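PDB 6I60: alpha-rhamnosidase from Dictyoglomus thermophilum, which probably hydrolyses terminal non-reducing alpha-L-rhamnose residues from alpha-L-rhamnosides such as natural flavonoid glycosides. Local coordinates for residues D623-F632 / S720-L730; V738-I749 / I767-Y776. All coordinates share one frame; numbering follows the deposited sequence.

Both contacts lie in the (alpha/alpha)6-barrel domain of the six-hairpin glycosidase type, with centres about 13 Å apart. Interaction 1 joins the start of helix 626-648 to helix 722-729. Interaction 2 joins the next helix in the chain, 738-750, to the end of helix 761-773. Segment 720-730 connects the two: T725 of its helix packs on L745 and I767, and Q721 on I749. Y774 OH also lies 3.4 Å from L728 O. Helix 651-672, whose Y656, E659 and L660 line a pocket that holds a bound 2-(2-ethoxyethoxy)ethanol in this crystal, touches interaction 1 through F668 and F672. The Y776 side chain is about 5 Å from a triethylene glycol, probably from the crystallisation liquor.

Interaction 1 (D623-F632 / S720-L730); sequences DNSGELTSTF and SQTLNTLPLYL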
# COMPACT_ATOMS: atom_id res chain seq x y z
N ASP A 623 -21.27 13.75 -18.46
CA ASP A 623 -21.17 15.18 -18.67
C ASP A 623 -20.16 15.56 -19.75
O ASP A 623 -19.91 16.75 -19.95
CB ASP A 623 -20.80 15.88 -17.36
CG ASP A 623 -19.76 15.11 -16.57
OD1 ASP A 623 -19.29 14.06 -17.05
OD2 ASP A 623 -19.40 15.56 -15.46
N ASN A 624 -19.58 14.58 -20.44
CA ASN A 624 -18.53 14.82 -21.43
C ASN A 624 -17.40 15.64 -20.84
O ASN A 624 -16.94 16.63 -21.41
CB ASN A 624 -19.10 15.49 -22.68
CG ASN A 624 -19.80 14.50 -23.60
OD1 ASN A 624 -20.05 13.36 -23.22
ND2 ASN A 624 -20.12 14.94 -24.81
N SER A 625 -16.95 15.22 -19.65
CA SER A 625 -15.94 15.94 -18.88
C SER A 625 -14.55 15.35 -19.03
O SER A 625 -13.62 15.81 -18.36
CB SER A 625 -16.34 15.98 -17.41
OG SER A 625 -16.41 14.67 -16.86
N GLY A 626 -14.38 14.34 -19.88
CA GLY A 626 -13.09 13.68 -20.00
C GLY A 626 -11.97 14.63 -20.38
O GLY A 626 -10.86 14.56 -19.84
N GLU A 627 -12.24 15.54 -21.33
CA GLU A 627 -11.22 16.49 -21.74
C GLU A 627 -10.95 17.54 -20.66
O GLU A 627 -9.85 18.10 -20.60
CB GLU A 627 -11.62 17.16 -23.06
CG GLU A 627 -12.72 18.21 -22.93
CD GLU A 627 -14.08 17.61 -22.62
OE1 GLU A 627 -14.39 16.53 -23.16
OE2 GLU A 627 -14.84 18.22 -21.83
N LEU A 628 -11.94 17.81 -19.81
CA LEU A 628 -11.72 18.71 -18.68
C LEU A 628 -10.93 18.02 -17.58
O LEU A 628 -9.99 18.60 -17.02
CB LEU A 628 -13.07 19.21 -18.14
CG LEU A 628 -13.08 20.39 -17.17
CD1 LEU A 628 -14.19 21.36 -17.52
CD2 LEU A 628 -13.22 19.92 -15.73
N THR A 629 -11.30 16.78 -17.26
CA THR A 629 -10.53 15.99 -16.31
C THR A 629 -9.09 15.79 -16.78
O THR A 629 -8.16 15.82 -15.97
CB THR A 629 -11.20 14.63 -16.08
OG1 THR A 629 -12.62 14.81 -15.99
CG2 THR A 629 -10.71 13.99 -14.80
N SER A 630 -8.88 15.62 -18.09
CA SER A 630 -7.53 15.39 -18.60
C SER A 630 -6.69 16.65 -18.49
O SER A 630 -5.52 16.59 -18.08
CB SER A 630 -7.59 14.90 -20.05
OG SER A 630 -7.66 13.49 -20.10
N THR A 631 -7.25 17.79 -18.88
CA THR A 631 -6.54 19.06 -18.73
C THR A 631 -6.38 19.42 -17.26
O THR A 631 -5.40 20.08 -16.90
CB THR A 631 -7.28 20.16 -19.49
OG1 THR A 631 -7.67 19.67 -20.78
CG2 THR A 631 -6.39 21.37 -19.67
N PHE A 632 -7.32 19.00 -16.41
CA PHE A 632 -7.17 19.21 -14.97
C PHE A 632 -5.90 18.55 -14.46
O PHE A 632 -5.18 19.14 -13.64
CB PHE A 632 -8.40 18.65 -14.25
CG PHE A 632 -8.23 18.51 -12.76
CD1 PHE A 632 -7.83 17.30 -12.21
CD2 PHE A 632 -8.50 19.57 -11.91
CE1 PHE A 632 -7.68 17.16 -10.84
CE2 PHE A 632 -8.36 19.43 -10.54
CZ PHE A 632 -7.95 18.23 -10.01
N SER A 720 -22.24 19.73 -14.59
CA SER A 720 -22.29 18.67 -13.60
C SER A 720 -21.48 19.08 -12.37
O SER A 720 -20.85 20.14 -12.33
CB SER A 720 -21.76 17.36 -14.18
OG SER A 720 -20.36 17.44 -14.40
N GLN A 721 -21.52 18.22 -11.35
CA GLN A 721 -20.66 18.43 -10.19
C GLN A 721 -19.20 18.23 -10.55
O GLN A 721 -18.33 18.99 -10.12
CB GLN A 721 -21.06 17.48 -9.06
CG GLN A 721 -22.32 17.89 -8.31
CD GLN A 721 -22.85 16.79 -7.42
OE1 GLN A 721 -22.13 15.85 -7.08
NE2 GLN A 721 -24.12 16.90 -7.03
N THR A 722 -18.90 17.20 -11.35
CA THR A 722 -17.53 16.94 -11.77
C THR A 722 -16.95 18.14 -12.52
O THR A 722 -15.78 18.48 -12.36
CB THR A 722 -17.48 15.68 -12.64
OG1 THR A 722 -17.97 14.56 -11.89
CG2 THR A 722 -16.06 15.39 -13.11
N LEU A 723 -17.78 18.81 -13.33
CA LEU A 723 -17.31 19.93 -14.13
C LEU A 723 -16.96 21.16 -13.30
O LEU A 723 -16.32 22.07 -13.83
CB LEU A 723 -18.37 20.31 -15.17
CG LEU A 723 -18.52 19.37 -16.38
CD1 LEU A 723 -19.83 19.61 -17.10
CD2 LEU A 723 -17.34 19.52 -17.33
N ASN A 724 -17.34 21.20 -12.03
CA ASN A 724 -17.14 22.40 -11.22
C ASN A 724 -16.20 22.21 -10.04
O ASN A 724 -15.50 23.16 -9.68
CB ASN A 724 -18.49 22.91 -10.69
CG ASN A 724 -19.16 23.89 -11.65
OD1 ASN A 724 -18.53 24.39 -12.58
ND2 ASN A 724 -20.43 24.17 -11.41
N THR A 725 -16.15 21.02 -9.43
CA THR A 725 -15.24 20.82 -8.30
C THR A 725 -13.79 20.80 -8.75
O THR A 725 -12.90 21.18 -7.98
CB THR A 725 -15.57 19.52 -7.56
OG1 THR A 725 -15.18 18.40 -8.35
CG2 THR A 725 -17.05 19.43 -7.27
N LEU A 726 -13.52 20.36 -9.98
CA LEU A 726 -12.14 20.23 -10.43
C LEU A 726 -11.45 21.58 -10.61
O LEU A 726 -10.37 21.78 -10.02
CB LEU A 726 -12.08 19.37 -11.70
CG LEU A 726 -11.85 17.88 -11.48
CD1 LEU A 726 -13.07 17.23 -10.84
CD2 LEU A 726 -11.50 17.18 -12.78
N PRO A 727 -12.00 22.54 -11.37
CA PRO A 727 -11.34 23.86 -11.43
C PRO A 727 -11.38 24.61 -10.11
O PRO A 727 -10.52 25.48 -9.89
CB PRO A 727 -12.12 24.60 -12.52
CG PRO A 727 -13.45 23.95 -12.53
CD PRO A 727 -13.20 22.50 -12.21
N LEU A 728 -12.34 24.31 -9.23
CA LEU A 728 -12.38 24.94 -7.91
C LEU A 728 -11.37 24.33 -6.95
O LEU A 728 -11.00 24.99 -5.97
CB LEU A 728 -13.79 24.83 -7.32
CG LEU A 728 -14.78 25.92 -7.70
CD1 LEU A 728 -16.20 25.51 -7.35
CD2 LEU A 728 -14.42 27.24 -7.03
N TYR A 729 -10.92 23.10 -7.19
CA TYR A 729 -9.92 22.49 -6.33
C TYR A 729 -8.55 23.13 -6.54
O TYR A 729 -7.95 23.66 -5.61
CB TYR A 729 -9.86 20.98 -6.58
CG TYR A 729 -8.91 20.25 -5.66
CD1 TYR A 729 -9.30 19.89 -4.38
CD2 TYR A 729 -7.63 19.91 -6.07
CE1 TYR A 729 -8.44 19.22 -3.53
CE2 TYR A 729 -6.76 19.25 -5.23
CZ TYR A 729 -7.17 18.90 -3.96
OH TYR A 729 -6.31 18.24 -3.11
N LEU A 730 -8.05 23.08 -7.78
CA LEU A 730 -6.78 23.71 -8.12
C LEU A 730 -6.90 25.22 -8.29
O LEU A 730 -5.90 25.87 -8.63
CB LEU A 730 -6.22 23.08 -9.40
CG LEU A 730 -5.88 21.59 -9.31
CD1 LEU A 730 -5.29 21.08 -10.62
CD2 LEU A 730 -4.93 21.32 -8.15
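D623 and S720 meet at the start of two nearly parallel helices of the (alpha/alpha)6-barrel domain. The axes of helices 626-632 and 722-729 differ by 14° in direction and approach to 10.1 Å. At this polar end S720 OG donates to D623 OD2. The modelled length of 2.4 Å is doubtful at this resolution. S720 OG also accepts from L723 N at 3.1 Å, a capping bond in the turn that leads into helix 722-729. The other carboxylate oxygen, D623 OD1, takes a hydrogen bond of 3.0 Å from S625 OG, which comes from above the carboxylate plane. If the S720 bond is real, the two serines would grip the carboxylate by different oxygens.

Apolar packing begins beside this end. L723 CD1 touches the CB of D623, and its CD2 touches S625 CB and L628. L723 CD2 lies 3.7 Å from L628 CD1. Farther along, F632 carries the packing. Its CG is anti to the backbone N (chi1 166°), and this swings the ring toward helix 722-729. L726 sits over one ring face in a CH-pi contact: its CG is 3.8 Å from the F632 centroid and 11° off the ring normal. L730 CD1 comes obliquely to F632 CE2 at 3.5 Å. Y729 CD2 lies at the ring edge, 4.3 Å from F632 CZ.

Other helices surround the pair. Helix 651-672 brings F668 against L628 and P727. Helix 761-773 packs V762 on T629 and sets Y766 edge-to-face with F632. Helix 738-750 covers the side chains of Q721, N724 and T725.

Interaction 2 (V738-I749 / I767-Y776); sequences VQDVLKTLLEDI and IFDVLTSYGY
Chi1 of L742, 164°, carries CG away from the backbone N toward segment 767-776, and chi2 then spreads the two methyls to Y774 and Y776. Both tyrosines, like L746, have CG anti to the carbonyl carbon. These torsions bring the rings of Y774 and Y776, in the turn after helix 761-773, onto L742 and L746. Y776 is also the N-cap of helix 777-784. The contact is a helix-helix packing inside the (alpha/alpha)6-barrel domain. The short helical segments 738-749 and 767-773 cross at -122°, with axes 11.8 Å apart at closest approach. All the contacts between them are apolar.

L742 divides its branches between the tyrosines. CD1 lies 3.9 Å from Y774 CB, and CD2 lies 3.7 Å from Y776 CE2. One turn on, L746 places CD1 over the centre of one face of the Y776 ring. This is a CH-pi contact, with CD1 3.6 Å from the ring centroid and 14° off the normal. The two side chains cross at about a right angle.

The other end of the contact is aliphatic. L745 CD2 touches L771 CD2 at 3.8 Å and also meets the CG1 methyl of V770. I749 and I767 meet tip to tip, CD1 to CD1, at 3.9 Å. L771 also meets I749 tip to tip, through CD2 to I749 CD1. Helix 777-784 lays V779 and I783 on I749.

A Schellman motif ends helix 761-773, with G775 as its C-prime residue at positive phi. G775 lies between the two tyrosines. The motif is closed by Y776 N to L771 O at 2.7 Å, with a weak G775 N to T772 O bond. At the far part of the Y774 ring, away from this turn, V738 CG1 comes obliquely to within 3.6 Å of Y774 CE2.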
# COMPACT_ATOMS: atom_id res chain seq x y z
N VAL A 738 -15.64 33.00 -8.95
CA VAL A 738 -15.64 31.91 -7.99
C VAL A 738 -16.97 31.82 -7.25
O VAL A 738 -17.50 30.72 -7.04
CB VAL A 738 -14.46 32.06 -7.01
CG1 VAL A 738 -14.44 30.91 -6.01
CG2 VAL A 738 -13.15 32.13 -7.76
N GLN A 739 -17.53 32.96 -6.87
CA GLN A 739 -18.79 32.95 -6.12
C GLN A 739 -19.93 32.40 -6.95
O GLN A 739 -20.85 31.78 -6.41
CB GLN A 739 -19.12 34.36 -5.62
CG GLN A 739 -18.51 34.71 -4.28
CD GLN A 739 -18.50 33.53 -3.32
OE1 GLN A 739 -17.45 32.96 -3.02
NE2 GLN A 739 -19.68 33.17 -2.83
N ASP A 740 -19.90 32.60 -8.27
CA ASP A 740 -20.98 32.12 -9.12
C ASP A 740 -20.78 30.66 -9.50
O ASP A 740 -21.75 29.90 -9.58
CB ASP A 740 -21.09 33.00 -10.36
CG ASP A 740 -21.10 34.48 -10.03
OD1 ASP A 740 -22.20 35.07 -9.95
OD2 ASP A 740 -20.00 35.05 -9.84
N VAL A 741 -19.53 30.25 -9.75
CA VAL A 741 -19.26 28.85 -10.08
C VAL A 741 -19.51 27.96 -8.87
O VAL A 741 -20.09 26.88 -8.98
CB VAL A 741 -17.83 28.71 -10.62
CG1 VAL A 741 -17.43 27.24 -10.69
CG2 VAL A 741 -17.71 29.37 -11.98
N LEU A 742 -19.07 28.41 -7.68
CA LEU A 742 -19.30 27.63 -6.47
C LEU A 742 -20.78 27.48 -6.18
O LEU A 742 -21.21 26.43 -5.67
CB LEU A 742 -18.57 28.28 -5.29
CG LEU A 742 -18.97 27.85 -3.88
CD1 LEU A 742 -18.19 26.61 -3.46
CD2 LEU A 742 -18.74 28.98 -2.90
N LYS A 743 -21.58 28.50 -6.49
CA LYS A 743 -23.02 28.41 -6.24
C LYS A 743 -23.67 27.38 -7.16
O LYS A 743 -24.58 26.66 -6.74
CB LYS A 743 -23.67 29.78 -6.43
CG LYS A 743 -25.10 29.87 -5.89
CD LYS A 743 -25.23 29.18 -4.53
CE LYS A 743 -26.65 29.26 -3.99
NZ LYS A 743 -26.91 28.22 -2.96
N THR A 744 -23.23 27.31 -8.42
CA THR A 744 -23.74 26.28 -9.32
C THR A 744 -23.46 24.89 -8.78
O THR A 744 -24.28 23.98 -8.92
CB THR A 744 -23.12 26.45 -10.71
OG1 THR A 744 -23.17 27.83 -11.10
CG2 THR A 744 -23.88 25.62 -11.74
N LEU A 745 -22.31 24.71 -8.13
CA LEU A 745 -21.99 23.42 -7.52
C LEU A 745 -22.91 23.13 -6.34
O LEU A 745 -23.41 22.01 -6.19
CB LEU A 745 -20.53 23.39 -7.10
CG LEU A 745 -20.09 22.20 -6.25
CD1 LEU A 745 -20.29 20.90 -7.02
CD2 LEU A 745 -18.64 22.36 -5.82
N LEU A 746 -23.14 24.13 -5.48
CA LEU A 746 -23.99 23.93 -4.31
C LEU A 746 -25.43 23.65 -4.71
O LEU A 746 -26.08 22.78 -4.13
CB LEU A 746 -23.91 25.16 -3.40
CG LEU A 746 -22.59 25.38 -2.65
CD1 LEU A 746 -22.53 26.78 -2.06
CD2 LEU A 746 -22.40 24.32 -1.57
N GLU A 747 -25.94 24.38 -5.71
CA GLU A 747 -27.32 24.16 -6.14
C GLU A 747 -27.49 22.81 -6.81
O GLU A 747 -28.54 22.17 -6.67
CB GLU A 747 -27.77 25.29 -7.07
CG GLU A 747 -27.77 26.66 -6.41
CD GLU A 747 -28.30 27.75 -7.32
OE1 GLU A 747 -29.06 28.61 -6.83
OE2 GLU A 747 -27.96 27.73 -8.52
N ASP A 748 -26.47 22.34 -7.54
CA ASP A 748 -26.54 21.01 -8.11
C ASP A 748 -26.49 19.93 -7.03
O ASP A 748 -27.05 18.85 -7.21
CB ASP A 748 -25.41 20.81 -9.12
CG ASP A 748 -25.70 19.70 -10.11
OD1 ASP A 748 -26.10 20.00 -11.25
OD2 ASP A 748 -25.52 18.52 -9.74
N ILE A 749 -25.83 20.22 -5.91
CA ILE A 749 -25.76 19.26 -4.82
C ILE A 749 -27.04 19.29 -3.99
O ILE A 749 -27.63 18.25 -3.69
CB ILE A 749 -24.52 19.55 -3.95
CG1 ILE A 749 -23.24 19.13 -4.68
CG2 ILE A 749 -24.63 18.83 -2.61
CD1 ILE A 749 -21.97 19.58 -3.98
N ILE A 767 -14.30 16.60 -4.16
CA ILE A 767 -15.52 17.35 -3.90
C ILE A 767 -15.65 17.71 -2.42
O ILE A 767 -16.08 18.81 -2.07
CB ILE A 767 -16.75 16.57 -4.40
CG1 ILE A 767 -18.04 17.36 -4.12
CG2 ILE A 767 -16.81 15.19 -3.77
CD1 ILE A 767 -19.10 17.17 -5.17
N PHE A 768 -15.26 16.79 -1.52
CA PHE A 768 -15.41 17.06 -0.10
C PHE A 768 -14.47 18.16 0.36
O PHE A 768 -14.84 19.00 1.19
CB PHE A 768 -15.18 15.78 0.71
CG PHE A 768 -16.21 14.72 0.47
CD1 PHE A 768 -17.44 14.78 1.10
CD2 PHE A 768 -15.95 13.67 -0.39
CE1 PHE A 768 -18.40 13.81 0.88
CE2 PHE A 768 -16.90 12.70 -0.62
CZ PHE A 768 -18.13 12.77 0.02
N ASP A 769 -13.24 18.18 -0.17
CA ASP A 769 -12.29 19.23 0.19
C ASP A 769 -12.68 20.58 -0.40
O ASP A 769 -12.40 21.62 0.20
CB ASP A 769 -10.88 18.83 -0.25
CG ASP A 769 -10.30 17.72 0.59
OD1 ASP A 769 -10.42 17.78 1.83
OD2 ASP A 769 -9.71 16.78 0.02
N VAL A 770 -13.33 20.58 -1.57
CA VAL A 770 -13.72 21.84 -2.19
C VAL A 770 -14.78 22.55 -1.35
O VAL A 770 -14.66 23.74 -1.05
CB VAL A 770 -14.21 21.60 -3.63
CG1 VAL A 770 -15.09 22.75 -4.09
CG2 VAL A 770 -13.03 21.44 -4.58
N LEU A 771 -15.82 21.81 -0.94
CA LEU A 771 -16.85 22.42 -0.10
C LEU A 771 -16.31 22.82 1.26
O LEU A 771 -16.73 23.84 1.82
CB LEU A 771 -18.03 21.45 0.07
CG LEU A 771 -18.48 20.67 -1.16
CD1 LEU A 771 -19.38 19.51 -0.76
CD2 LEU A 771 -19.19 21.57 -2.16
N THR A 772 -15.36 22.05 1.81
CA THR A 772 -14.80 22.39 3.11
C THR A 772 -13.93 23.64 3.02
O THR A 772 -13.96 24.48 3.93
CB THR A 772 -13.99 21.22 3.66
OG1 THR A 772 -14.80 20.03 3.64
CG2 THR A 772 -13.55 21.50 5.08
N SER A 773 -13.17 23.79 1.94
CA SER A 773 -12.28 24.94 1.81
C SER A 773 -13.05 26.24 1.66
O SER A 773 -12.59 27.29 2.12
CB SER A 773 -11.34 24.75 0.61
OG SER A 773 -10.52 23.60 0.78
N TYR A 774 -14.23 26.19 1.03
CA TYR A 774 -15.03 27.39 0.80
C TYR A 774 -16.08 27.60 1.87
O TYR A 774 -17.07 28.32 1.64
CB TYR A 774 -15.67 27.32 -0.59
CG TYR A 774 -14.67 27.52 -1.72
CD1 TYR A 774 -14.10 26.43 -2.36
CD2 TYR A 774 -14.30 28.79 -2.13
CE1 TYR A 774 -13.20 26.60 -3.39
CE2 TYR A 774 -13.39 28.97 -3.16
CZ TYR A 774 -12.85 27.87 -3.79
OH TYR A 774 -11.94 28.04 -4.81
N GLY A 775 -15.90 27.00 3.05
CA GLY A 775 -16.79 27.27 4.17
C GLY A 775 -18.13 26.58 4.11
O GLY A 775 -19.10 27.09 4.69
N TYR A 776 -18.23 25.44 3.44
CA TYR A 776 -19.48 24.70 3.32
C TYR A 776 -19.29 23.26 3.76
O TYR A 776 -19.65 22.31 3.07
CB TYR A 776 -20.02 24.77 1.89
CG TYR A 776 -20.57 26.12 1.52
CD1 TYR A 776 -21.82 26.53 1.97
CD2 TYR A 776 -19.85 26.99 0.71
CE1 TYR A 776 -22.33 27.77 1.63
CE2 TYR A 776 -20.35 28.23 0.37
CZ TYR A 776 -21.59 28.62 0.83
OH TYR A 776 -22.10 29.85 0.49